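Local coordinates for protein glutathione S-transferase (Natrialba magadii ATCC 43099, PDB 6GZF) that probably acts as a Xi-class glutathione transferase, using a cysteine nucleophile as glutathionyl-hydroquinone reductases do, at residues T35-W40 / R123-V128; T70-T75 / A239-F244; D109-V114 / E141-V146; D170-P173 / K179-Q182. All blocks are in the same frame, centred on the assembly; numbering follows the deposited sequence.

Contact 1 (T35-W40 / R123-V128); sequences TTFRNW and RAAPDV
The long loop that precedes the thioredoxin-fold strand 56-60 is pinned by Phe-37 to the turn after helix 117-124, where Ala-125 and Val-128 receive its ring. CG of Phe-37 lies anti to the carbonyl carbon (chi1 -61°), which sends the ring end-on toward the turn. CZ makes the nearest approach to both, with CE2 turned to Ala-125 and CE1 to Val-128: Ala-125 CB stands at the ring edge near its plane, 3.9 Å from Phe-37 CZ, while Val-128 CG2 approaches obliquely, 4.0 Å from CZ. The Phe-37 and Val-128 side chains cross at about a right angle. Thr-35 adds a looser touch from its CB to Val-128 CG2 at 4.2 Å. Ala-125 to Val-128 forms a type I turn, closed by Val-128 N to Ala-125 O at 3.0 Å, which sets both methyl groups beside the CZ end of the ring. Thr-35 also pairs by backbone with Thr-129, and Ile-145 of strand 144-147 packs on Phe-37. Cutting Phe-37 back to an alanine is likely to open a gap beside Ala-125 CB and Val-128 CG2, leaving mainly the Thr-35 touch. Without a hydrogen bond between the segments, their adhesion is apolar, near residues predicted to bind glutathione.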
loop_
_atom_site.group_PDB
_atom_site.type_symbol
_atom_site.label_atom_id
_atom_site.label_comp_id
_atom_site.label_asym_id
_atom_site.label_seq_id
_atom_site.Cartn_x
_atom_site.Cartn_y
_atom_site.Cartn_z
ATOM N N THR A 35 4.236 -13.076 30.348
ATOM C CA THR A 35 5.510 -13.002 31.051
ATOM C C THR A 35 6.620 -12.684 30.055
ATOM O O THR A 35 6.644 -13.229 28.954
ATOM C CB THR A 35 5.836 -14.325 31.778
ATOM O OG1 THR A 35 4.792 -14.636 32.711
ATOM C CG2 THR A 35 7.164 -14.226 32.519
ATOM N N THR A 36 7.531 -11.794 30.432
ATOM C CA THR A 36 8.691 -11.508 29.596
ATOM C C THR A 36 9.977 -11.842 30.343
ATOM O O THR A 36 9.948 -12.193 31.522
ATOM C CB THR A 36 8.721 -10.038 29.140
ATOM O OG1 THR A 36 8.756 -9.176 30.284
ATOM C CG2 THR A 36 7.492 -9.715 28.302
ATOM N N PHE A 37 11.104 -11.734 29.647
ATOM C CA PHE A 37 12.400 -12.070 30.225
ATOM C C PHE A 37 13.290 -10.832 30.267
ATOM O O PHE A 37 13.688 -10.312 29.224
ATOM C CB PHE A 37 13.068 -13.194 29.426
ATOM C CG PHE A 37 12.279 -14.476 29.402
ATOM C CD1 PHE A 37 11.174 -14.613 28.574
ATOM C CD2 PHE A 37 12.643 -15.545 30.204
ATOM C CE1 PHE A 37 10.447 -15.789 28.550
ATOM C CE2 PHE A 37 11.921 -16.724 30.185
ATOM C CZ PHE A 37 10.822 -16.846 29.356
ATOM N N ARG A 38 13.601 -10.363 31.473
ATOM C CA ARG A 38 14.249 -9.064 31.632
ATOM C C ARG A 38 15.524 -9.083 32.474
ATOM O O ARG A 38 15.847 -8.091 33.127
ATOM C CB ARG A 38 13.265 -8.070 32.248
ATOM C CG ARG A 38 11.964 -7.933 31.485
ATOM C CD ARG A 38 11.986 -6.703 30.602
ATOM N NE ARG A 38 10.695 -6.468 29.967
ATOM C CZ ARG A 38 9.768 -5.643 30.443
ATOM N NH1 ARG A 38 8.620 -5.493 29.797
ATOM N NH2 ARG A 38 9.988 -4.973 31.565
ATOM N N ASN A 39 16.249 -10.195 32.462
ATOM C CA ASN A 39 17.547 -10.229 33.124
ATOM C C ASN A 39 18.578 -9.450 32.317
ATOM O O ASN A 39 18.449 -9.310 31.100
ATOM C CB ASN A 39 18.018 -11.669 33.340
ATOM C CG ASN A 39 17.331 -12.336 34.516
ATOM O OD1 ASN A 39 17.602 -12.013 35.673
ATOM N ND2 ASN A 39 16.440 -13.275 34.226
ATOM N N TRP A 40 19.596 -8.939 33.000
ATOM C CA TRP A 40 20.638 -8.158 32.346
ATOM C C TRP A 40 22.002 -8.825 32.448
ATOM O O TRP A 40 22.324 -9.454 33.456
ATOM C CB TRP A 40 20.721 -6.756 32.955
ATOM C CG TRP A 40 19.623 -5.828 32.543
ATOM C CD1 TRP A 40 18.303 -5.917 32.879
ATOM C CD2 TRP A 40 19.755 -4.653 31.735
ATOM N NE1 TRP A 40 17.602 -4.874 32.320
ATOM C CE2 TRP A 40 18.472 -4.085 31.613
ATOM C CE3 TRP A 40 20.832 -4.029 31.098
ATOM C CZ2 TRP A 40 18.237 -2.921 30.883
ATOM C CZ3 TRP A 40 20.597 -2.875 30.371
ATOM C CH2 TRP A 40 19.310 -2.334 30.269
ATOM N N ARG A 123 11.922 -24.735 27.245
ATOM C CA ARG A 123 13.079 -25.233 27.981
ATOM C C ARG A 123 13.506 -24.244 29.062
ATOM O O ARG A 123 13.906 -24.639 30.156
ATOM C CB ARG A 123 14.249 -25.510 27.034
ATOM C CG ARG A 123 15.491 -26.028 27.742
ATOM C CD ARG A 123 16.657 -26.202 26.789
ATOM N NE ARG A 123 16.852 -27.595 26.396
ATOM C CZ ARG A 123 16.266 -28.168 25.349
ATOM N NH1 ARG A 123 15.442 -27.469 24.581
ATOM N NH2 ARG A 123 16.506 -29.442 25.070
ATOM N N ALA A 124 13.410 -22.954 28.748
ATOM C CA ALA A 124 13.817 -21.906 29.677
ATOM C C ALA A 124 12.763 -21.664 30.753
ATOM O O ALA A 124 13.094 -21.353 31.897
ATOM C CB ALA A 124 14.106 -20.619 28.921
ATOM N N ALA A 125 11.495 -21.801 30.379
ATOM C CA ALA A 125 10.395 -21.601 31.316
ATOM C C ALA A 125 9.222 -22.520 30.979
ATOM O O ALA A 125 8.318 -22.132 30.241
ATOM C CB ALA A 125 9.954 -20.148 31.313
ATOM N N PRO A 126 9.238 -23.743 31.533
ATOM C CA PRO A 126 8.288 -24.830 31.249
ATOM C C PRO A 126 6.807 -24.469 31.395
ATOM O O PRO A 126 5.965 -25.187 30.858
ATOM C CB PRO A 126 8.670 -25.909 32.279
ATOM C CG PRO A 126 9.609 -25.245 33.245
ATOM C CD PRO A 126 10.283 -24.167 32.478
ATOM N N ASP A 127 6.492 -23.386 32.098
ATOM C CA ASP A 127 5.098 -23.020 32.336
ATOM C C ASP A 127 4.804 -21.596 31.866
ATOM O O ASP A 127 3.827 -20.978 32.290
ATOM C CB ASP A 127 4.763 -23.169 33.824
ATOM C CG ASP A 127 3.269 -23.176 34.093
ATOM O OD1 ASP A 127 2.537 -23.889 33.375
ATOM O OD2 ASP A 127 2.827 -22.463 35.020
ATOM N N VAL A 128 5.647 -21.083 30.976
ATOM C CA VAL A 128 5.569 -19.683 30.569
ATOM C C VAL A 128 4.304 -19.374 29.765
ATOM O O VAL A 128 3.817 -20.203 28.992
ATOM C CB VAL A 128 6.818 -19.272 29.745
ATOM C CG1 VAL A 128 6.824 -19.949 28.380
ATOM C CG2 VAL A 128 6.901 -17.760 29.601
#

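Contact 2 (T70-T75 / A239-F244)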
loop_
_atom_site.group_PDB
_atom_site.type_symbol
_atom_site.label_atom_id
_atom_site.label_comp_id
_atom_site.label_asym_id
_atom_site.label_seq_id
_atom_site.Cartn_x
_atom_site.Cartn_y
_atom_site.Cartn_z
ATOM N N THR A 70 19.436 -5.325 17.606
ATOM C CA THR A 70 20.528 -6.051 18.241
ATOM C C THR A 70 21.644 -6.354 17.245
ATOM O O THR A 70 22.823 -6.342 17.598
ATOM C CB THR A 70 20.040 -7.371 18.865
ATOM O OG1 THR A 70 19.603 -8.260 17.829
ATOM C CG2 THR A 70 18.889 -7.112 19.823
ATOM N N LEU A 71 21.265 -6.620 15.998
ATOM C CA LEU A 71 22.228 -6.952 14.954
ATOM C C LEU A 71 23.089 -5.752 14.570
ATOM O O LEU A 71 24.300 -5.882 14.392
ATOM C CB LEU A 71 21.510 -7.495 13.717
ATOM C CG LEU A 71 20.852 -8.867 13.864
ATOM C CD1 LEU A 71 20.292 -9.336 12.530
ATOM C CD2 LEU A 71 21.844 -9.880 14.418
ATOM N N VAL A 72 22.458 -4.588 14.439
ATOM C CA VAL A 72 23.172 -3.364 14.093
ATOM C C VAL A 72 24.172 -3.001 15.188
ATOM O O VAL A 72 25.300 -2.600 14.904
ATOM C CB VAL A 72 22.197 -2.189 13.860
ATOM C CG1 VAL A 72 22.957 -0.880 13.701
ATOM C CG2 VAL A 72 21.328 -2.456 12.642
ATOM N N THR A 73 23.758 -3.165 16.441
ATOM C CA THR A 73 24.626 -2.882 17.577
ATOM C C THR A 73 25.791 -3.865 17.640
ATOM O O THR A 73 26.939 -3.464 17.836
ATOM C CB THR A 73 23.849 -2.934 18.905
ATOM O OG1 THR A 73 22.753 -2.015 18.855
ATOM C CG2 THR A 73 24.759 -2.570 20.069
ATOM N N ARG A 74 25.487 -5.148 17.464
ATOM C CA ARG A 74 26.499 -6.199 17.510
ATOM C C ARG A 74 27.582 -5.969 16.463
ATOM O O ARG A 74 28.762 -6.206 16.715
ATOM C CB ARG A 74 25.859 -7.574 17.303
ATOM C CG ARG A 74 26.775 -8.739 17.647
ATOM C CD ARG A 74 26.145 -10.076 17.286
ATOM N NE ARG A 74 26.192 -10.334 15.849
ATOM C CZ ARG A 74 26.671 -11.448 15.305
ATOM N NH1 ARG A 74 27.142 -12.417 16.079
ATOM N NH2 ARG A 74 26.676 -11.596 13.987
ATOM N N THR A 75 27.171 -5.501 15.289
ATOM C CA THR A 75 28.103 -5.231 14.203
ATOM C C THR A 75 28.932 -3.979 14.476
ATOM O O THR A 75 30.142 -3.967 14.256
ATOM C CB THR A 75 27.367 -5.067 12.864
ATOM O OG1 THR A 75 26.455 -6.157 12.681
ATOM C CG2 THR A 75 28.356 -5.031 11.710
ATOM N N ALA A 239 19.747 5.794 19.749
ATOM C CA ALA A 239 18.549 6.485 19.286
ATOM C C ALA A 239 18.409 6.378 17.773
ATOM O O ALA A 239 17.302 6.268 17.247
ATOM C CB ALA A 239 18.582 7.944 19.713
ATOM N N ASP A 240 19.542 6.403 17.078
ATOM C CA ASP A 240 19.551 6.297 15.625
ATOM C C ASP A 240 19.250 4.872 15.172
ATOM O O ASP A 240 18.626 4.666 14.132
ATOM C CB ASP A 240 20.898 6.754 15.063
ATOM C CG ASP A 240 21.280 8.145 15.527
ATOM O OD1 ASP A 240 21.919 8.262 16.594
ATOM O OD2 ASP A 240 20.935 9.122 14.830
ATOM N N ILE A 241 19.698 3.896 15.956
ATOM C CA ILE A 241 19.480 2.490 15.631
ATOM C C ILE A 241 17.998 2.131 15.725
ATOM O O ILE A 241 17.477 1.383 14.895
ATOM C CB ILE A 241 20.296 1.566 16.558
ATOM C CG1 ILE A 241 21.786 1.901 16.461
ATOM C CG2 ILE A 241 20.058 0.103 16.209
ATOM C CD1 ILE A 241 22.681 0.945 17.216
ATOM N N ALA A 242 17.323 2.673 16.734
ATOM C CA ALA A 242 15.892 2.455 16.906
ATOM C C ALA A 242 15.113 3.028 15.725
ATOM O O ALA A 242 14.213 2.382 15.189
ATOM C CB ALA A 242 15.414 3.074 18.209
ATOM N N MET A 243 15.474 4.242 15.322
ATOM C CA MET A 243 14.828 4.915 14.202
ATOM C C MET A 243 15.117 4.213 12.876
ATOM O O MET A 243 14.232 4.071 12.031
ATOM C CB MET A 243 15.285 6.375 14.128
ATOM C CG MET A 243 14.621 7.189 13.028
ATOM S SD MET A 243 12.883 7.527 13.357
ATOM C CE MET A 243 12.949 9.278 13.730
ATOM N N PHE A 244 16.361 3.774 12.711
ATOM C CA PHE A 244 16.829 3.190 11.456
ATOM C C PHE A 244 16.082 1.918 11.058
ATOM O O PHE A 244 15.724 1.746 9.894
ATOM C CB PHE A 244 18.329 2.897 11.546
ATOM C CG PHE A 244 18.850 2.034 10.432
ATOM C CD1 PHE A 244 19.105 2.572 9.181
ATOM C CD2 PHE A 244 19.101 0.688 10.640
ATOM C CE1 PHE A 244 19.586 1.778 8.157
ATOM C CE2 PHE A 244 19.581 -0.109 9.621
ATOM C CZ PHE A 244 19.825 0.436 8.379
#
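Apolar packing dominates where Val-72 meets Ile-241, the pair closest in backbone register. The two side chains reach toward each other tip to tip: Val-72 CB lies 3.9 Å from Ile-241 CG2, and Val-72 CG1 sits 4.0 Å from both Ile-241 CG2 and Ile-241 CD1. With CG1 anti to the backbone N (chi1 172°), the other valine branch, CG2, falls anti to the carbonyl carbon and turns to Phe-244, meeting ring carbon CE2 obliquely at 4.2 Å. The polar side chain among the touching residues is that of Thr-73, which crosses Ile-241 at about a right angle. Thr-73 OG1 rests 3.4 Å from Ile-241 CD1 in van der Waals contact, its polar need met by a hydrogen bond to the Arg-69 carbonyl in its own helix. Met-154 of helix 150-159 touches both Thr-73 and Ile-241. Replacing Ile-241 by an alanine would probably open a gap beside Val-72 CG1 and leave Thr-73 OG1 without the methyl it rests against. The segment axes approach to 10.1 Å at 137°, an oblique, roughly antiparallel crossing of helix 65-77 of the thioredoxin-like domain with helix 238-247 of the helical domain, as at the domain interface of glutathione transferases.

Contact 3 (D109-V114 / E141-V146); sequences DHVHDV and EEDTIV
Asp-109 OD2 is gripped by two backbone N-H groups, one of them from His-112, which reaches across to Asp-143. Val-114 N donates to the anti lone pair of Asp-109 OD2 at 3.0 Å, whereas His-112 N comes to that oxygen from above the carboxylate plane at 2.9 Å. The other oxygen, Asp-109 OD1, accepts from Val-111 N at 3.2 Å and is hydrogen-bonded to Tyr-59 OH of strand 56-60. Across the contact, His-112 NE2 donates to Asp-143 OD1 at 2.6 Å, with 154° at the hydrogen. The acceptor lies nearly in the ring plane and offers its syn lone pair, though ring and carboxylate planes stand 67° apart. CG of Asp-143, anti to the backbone N (chi1 -165°), carries the carboxylate toward the imidazole. Val-111 CG1 lies 3.4 Å above one imidazole face, offset toward the rim. Asp-143 would probably favour a positive charge on His-112, though nearby Arg-123, in a long, weak ion pair with Asp-143 OD2, might partly offset this. The Asx turn and Asx motif at Asp-109 thus present a histidine to a G1 beta bulge, Asp-143 and Thr-144 facing Asp-139, at the start of edge strand 144-147 of the thioredoxin-like sheet.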
loop_
_atom_site.group_PDB
_atom_site.type_symbol
_atom_site.label_atom_id
_atom_site.label_comp_id
_atom_site.label_asym_id
_atom_site.label_seq_id
_atom_site.Cartn_x
_atom_site.Cartn_y
_atom_site.Cartn_z
ATOM N N ASP A 109 19.415 -23.893 14.899
ATOM C CA ASP A 109 19.569 -23.563 16.309
ATOM C C ASP A 109 20.895 -24.121 16.818
ATOM O O ASP A 109 21.014 -25.318 17.079
ATOM C CB ASP A 109 18.398 -24.110 17.126
ATOM C CG ASP A 109 18.639 -24.034 18.622
ATOM O OD1 ASP A 109 19.254 -23.048 19.081
ATOM O OD2 ASP A 109 18.213 -24.961 19.342
ATOM N N HIS A 110 21.888 -23.247 16.953
ATOM C CA HIS A 110 23.236 -23.664 17.327
ATOM C C HIS A 110 23.313 -24.287 18.719
ATOM O O HIS A 110 24.258 -25.012 19.026
ATOM C CB HIS A 110 24.197 -22.473 17.252
ATOM C CG HIS A 110 24.423 -21.961 15.864
ATOM N ND1 HIS A 110 23.533 -21.126 15.224
ATOM C CD2 HIS A 110 25.439 -22.166 14.992
ATOM C CE1 HIS A 110 23.992 -20.837 14.018
ATOM N NE2 HIS A 110 25.147 -21.457 13.853
ATOM N N VAL A 111 22.322 -24.007 19.558
ATOM C CA VAL A 111 22.362 -24.463 20.943
ATOM C C VAL A 111 21.759 -25.855 21.127
ATOM O O VAL A 111 22.452 -26.781 21.547
ATOM C CB VAL A 111 21.640 -23.472 21.874
ATOM C CG1 VAL A 111 21.655 -23.984 23.302
ATOM C CG2 VAL A 111 22.302 -22.105 21.797
ATOM N N HIS A 112 20.474 -26.007 20.815
ATOM C CA HIS A 112 19.791 -27.277 21.056
ATOM C C HIS A 112 19.224 -27.913 19.790
ATOM O O HIS A 112 18.561 -28.949 19.861
ATOM C CB HIS A 112 18.669 -27.084 22.078
ATOM C CG HIS A 112 19.158 -26.773 23.457
ATOM N ND1 HIS A 112 20.020 -27.600 24.146
ATOM C CD2 HIS A 112 18.908 -25.724 24.277
ATOM C CE1 HIS A 112 20.279 -27.073 25.330
ATOM N NE2 HIS A 112 19.619 -25.937 25.434
ATOM N N ASP A 113 19.491 -27.293 18.642
ATOM C CA ASP A 113 19.038 -27.802 17.347
ATOM C C ASP A 113 17.529 -28.042 17.338
ATOM O O ASP A 113 17.059 -29.125 16.988
ATOM C CB ASP A 113 19.785 -29.092 16.986
ATOM C CG ASP A 113 19.571 -29.508 15.543
ATOM O OD1 ASP A 113 19.262 -28.632 14.708
ATOM O OD2 ASP A 113 19.708 -30.713 15.244
ATOM N N VAL A 114 16.772 -27.026 17.736
ATOM C CA VAL A 114 15.321 -27.142 17.805
ATOM C C VAL A 114 14.671 -26.814 16.465
ATOM O O VAL A 114 15.229 -26.074 15.656
ATOM C CB VAL A 114 14.735 -26.222 18.894
ATOM C CG1 VAL A 114 15.271 -26.615 20.261
ATOM C CG2 VAL A 114 15.053 -24.768 18.593
ATOM N N GLU A 141 25.428 -21.167 29.631
ATOM C CA GLU A 141 25.888 -21.714 30.903
ATOM C C GLU A 141 24.716 -22.121 31.793
ATOM O O GLU A 141 24.661 -23.251 32.279
ATOM C CB GLU A 141 26.779 -20.707 31.632
ATOM C CG GLU A 141 27.495 -21.283 32.843
ATOM C CD GLU A 141 28.947 -21.621 32.558
ATOM O OE1 GLU A 141 29.655 -20.769 31.979
ATOM O OE2 GLU A 141 29.379 -22.740 32.906
ATOM N N GLU A 142 23.778 -21.201 32.000
ATOM C CA GLU A 142 22.587 -21.495 32.790
ATOM C C GLU A 142 21.510 -22.151 31.934
ATOM O O GLU A 142 20.498 -22.624 32.453
ATOM C CB GLU A 142 22.034 -20.225 33.440
ATOM C CG GLU A 142 22.433 -20.044 34.895
ATOM C CD GLU A 142 21.541 -19.056 35.623
ATOM O OE1 GLU A 142 20.310 -19.102 35.416
ATOM O OE2 GLU A 142 22.072 -18.235 36.402
ATOM N N ASP A 143 21.742 -22.170 30.623
ATOM C CA ASP A 143 20.830 -22.790 29.661
ATOM C C ASP A 143 19.419 -22.218 29.777
ATOM O O ASP A 143 18.463 -22.946 30.044
ATOM C CB ASP A 143 20.805 -24.310 29.851
ATOM C CG ASP A 143 20.174 -25.033 28.677
ATOM O OD1 ASP A 143 20.363 -24.582 27.528
ATOM O OD2 ASP A 143 19.491 -26.055 28.904
ATOM N N THR A 144 19.299 -20.908 29.573
ATOM C CA THR A 144 18.013 -20.228 29.689
ATOM C C THR A 144 18.026 -18.873 28.984
ATOM O O THR A 144 19.072 -18.410 28.528
ATOM C CB THR A 144 17.620 -20.018 31.165
ATOM O OG1 THR A 144 16.295 -19.477 31.240
ATOM C CG2 THR A 144 18.595 -19.069 31.846
ATOM N N ILE A 145 16.859 -18.244 28.899
ATOM C CA ILE A 145 16.739 -16.929 28.277
ATOM C C ILE A 145 17.155 -15.820 29.235
ATOM O O ILE A 145 16.553 -15.649 30.296
ATOM C CB ILE A 145 15.299 -16.651 27.800
ATOM C CG1 ILE A 145 14.830 -17.734 26.829
ATOM C CG2 ILE A 145 15.212 -15.279 27.150
ATOM C CD1 ILE A 145 13.384 -17.584 26.402
ATOM N N VAL A 146 18.184 -15.066 28.860
ATOM C CA VAL A 146 18.610 -13.922 29.657
ATOM C C VAL A 146 17.646 -12.758 29.459
ATOM O O VAL A 146 16.942 -12.359 30.386
ATOM C CB VAL A 146 20.041 -13.468 29.302
ATOM C CG1 VAL A 146 20.352 -12.121 29.943
ATOM C CG2 VAL A 146 21.050 -14.510 29.740
#

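Contact 4 (D170-P173 / K179-Q182)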
loop_
_atom_site.group_PDB
_atom_site.type_symbol
_atom_site.label_atom_id
_atom_site.label_comp_id
_atom_site.label_asym_id
_atom_site.label_seq_id
_atom_site.Cartn_x
_atom_site.Cartn_y
_atom_site.Cartn_z
ATOM N N ASP A 170 31.069 4.103 20.918
ATOM C CA ASP A 170 30.261 4.370 22.101
ATOM C C ASP A 170 28.905 4.952 21.705
ATOM O O ASP A 170 28.757 6.165 21.559
ATOM C CB ASP A 170 31.011 5.314 23.043
ATOM C CG ASP A 170 30.319 5.485 24.381
ATOM O OD1 ASP A 170 29.426 4.675 24.706
ATOM O OD2 ASP A 170 30.686 6.423 25.117
ATOM N N LEU A 171 27.920 4.074 21.534
ATOM C CA LEU A 171 26.597 4.472 21.064
ATOM C C LEU A 171 25.697 4.941 22.205
ATOM O O LEU A 171 24.482 5.057 22.046
ATOM C CB LEU A 171 25.932 3.314 20.317
ATOM C CG LEU A 171 26.763 2.681 19.200
ATOM C CD1 LEU A 171 26.158 1.359 18.761
ATOM C CD2 LEU A 171 26.894 3.634 18.023
ATOM N N TYR A 172 26.306 5.201 23.355
ATOM C CA TYR A 172 25.599 5.751 24.506
ATOM C C TYR A 172 26.572 6.616 25.303
ATOM O O TYR A 172 26.848 6.334 26.469
ATOM C CB TYR A 172 25.021 4.623 25.364
ATOM C CG TYR A 172 24.076 5.053 26.464
ATOM C CD1 TYR A 172 22.894 5.721 26.175
ATOM C CD2 TYR A 172 24.351 4.756 27.792
ATOM C CE1 TYR A 172 22.025 6.102 27.181
ATOM C CE2 TYR A 172 23.488 5.130 28.803
ATOM C CZ TYR A 172 22.327 5.803 28.492
ATOM O OH TYR A 172 21.465 6.180 29.496
ATOM N N PRO A 173 27.096 7.679 24.668
ATOM C CA PRO A 173 28.240 8.421 25.205
ATOM C C PRO A 173 27.884 9.403 26.316
ATOM O O PRO A 173 26.736 9.824 26.438
ATOM C CB PRO A 173 28.763 9.167 23.978
ATOM C CG PRO A 173 27.539 9.446 23.184
ATOM C CD PRO A 173 26.597 8.286 23.418
ATOM N N LYS A 179 19.524 12.537 26.667
ATOM C CA LYS A 179 18.804 12.846 25.438
ATOM C C LYS A 179 18.557 11.584 24.617
ATOM O O LYS A 179 17.490 11.421 24.024
ATOM C CB LYS A 179 19.576 13.875 24.607
ATOM C CG LYS A 179 18.956 14.173 23.248
ATOM C CD LYS A 179 17.566 14.775 23.383
ATOM C CE LYS A 179 17.630 16.248 23.755
ATOM N NZ LYS A 179 16.272 16.839 23.922
ATOM N N VAL A 180 19.546 10.696 24.589
ATOM C CA VAL A 180 19.420 9.426 23.882
ATOM C C VAL A 180 18.279 8.604 24.471
ATOM O O VAL A 180 17.463 8.046 23.739
ATOM C CB VAL A 180 20.727 8.609 23.939
ATOM C CG1 VAL A 180 20.519 7.226 23.340
ATOM C CG2 VAL A 180 21.840 9.342 23.212
ATOM N N ASP A 181 18.220 8.549 25.798
ATOM C CA ASP A 181 17.143 7.853 26.489
ATOM C C ASP A 181 15.798 8.527 26.228
ATOM O O ASP A 181 14.753 7.877 26.253
ATOM C CB ASP A 181 17.418 7.791 27.993
ATOM C CG ASP A 181 18.641 6.959 28.330
ATOM O OD1 ASP A 181 18.837 5.903 27.691
ATOM O OD2 ASP A 181 19.406 7.358 29.232
ATOM N N GLN A 182 15.832 9.832 25.975
ATOM C CA GLN A 182 14.615 10.590 25.713
ATOM C C GLN A 182 14.067 10.302 24.319
ATOM O O GLN A 182 12.873 10.052 24.152
ATOM C CB GLN A 182 14.872 12.090 25.868
ATOM C CG GLN A 182 13.616 12.942 25.766
ATOM C CD GLN A 182 13.920 14.412 25.548
ATOM O OE1 GLN A 182 14.409 14.805 24.488
ATOM N NE2 GLN A 182 13.629 15.232 26.551
#
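Tyr-172 meets two consecutive residues of helix 177-192, Val-180 with its ring edge and Asp-181 with its hydroxyl. The phenol donates a hydrogen bond to the carboxylate: Tyr-172 OH is modelled 2.4 Å from Asp-181 OD2, a separation so short that its exact value is doubtful at this resolution. OD2 lies at the ring edge, in plane, and the carboxylate is turned about 50° against the ring. The other oxygen, Asp-181 OD1, sits obliquely beside the ring, 3.2 Å from Tyr-172 CE1. One position earlier along the helix, Val-180 CG1 rests against the same ring at its edge, 4.0 Å from Tyr-172 CD1, and the two side chains cross obliquely. What aims the ring is its first torsion: with CG anti to the backbone N (chi1 -171°), Tyr-172 is swung from the loop toward the helix. Behind it, Tyr-172 N makes a weak hydrogen bond to Asp-170 OD1, at 3.4 Å.

Farther out, Arg-155 of helix 150-159 serves both partners, making a salt bridge to Asp-181 OD1 and a cation-pi contact with Tyr-172. The carboxylate is met by an arginine at OD1 and a phenol at OD2, which would probably help to keep it ionised. On the helix side, Val-180 also packs against Ala-232 and Thr-237. The tyrosine, aspartate and arginine together tie the connecting segment after helix 150-159, last of the thioredoxin-like domain, to the first long helix of the helical domain, at the interdomain linker of the glutathione transferase fold.

How the contacts relate
Contacts 1 and 3 lie within or against the thioredoxin-like domain, their centres 13 Å apart, and they touch: Arg-123 packs on His-112 and Ala-124 on Thr-144, so helix 117-124 and strand 144-147 belong to both neighbourhoods. Contacts 2 and 4, 12 Å apart, form the other pair, where Leu-171 and Ile-241 meet between linker and helix 238-247. The pairs are well separated, contacts 3 and 4 being 31 Å apart between centres. Along the chain contact 2 closes a loop that encloses contacts 3 and 4, while contact 1 crosses both contact 2 and contact 3 and closes before contact 4 opens. Contact 2 thus spans the two domains, and contact 4 lies where the linker enters the helical domain.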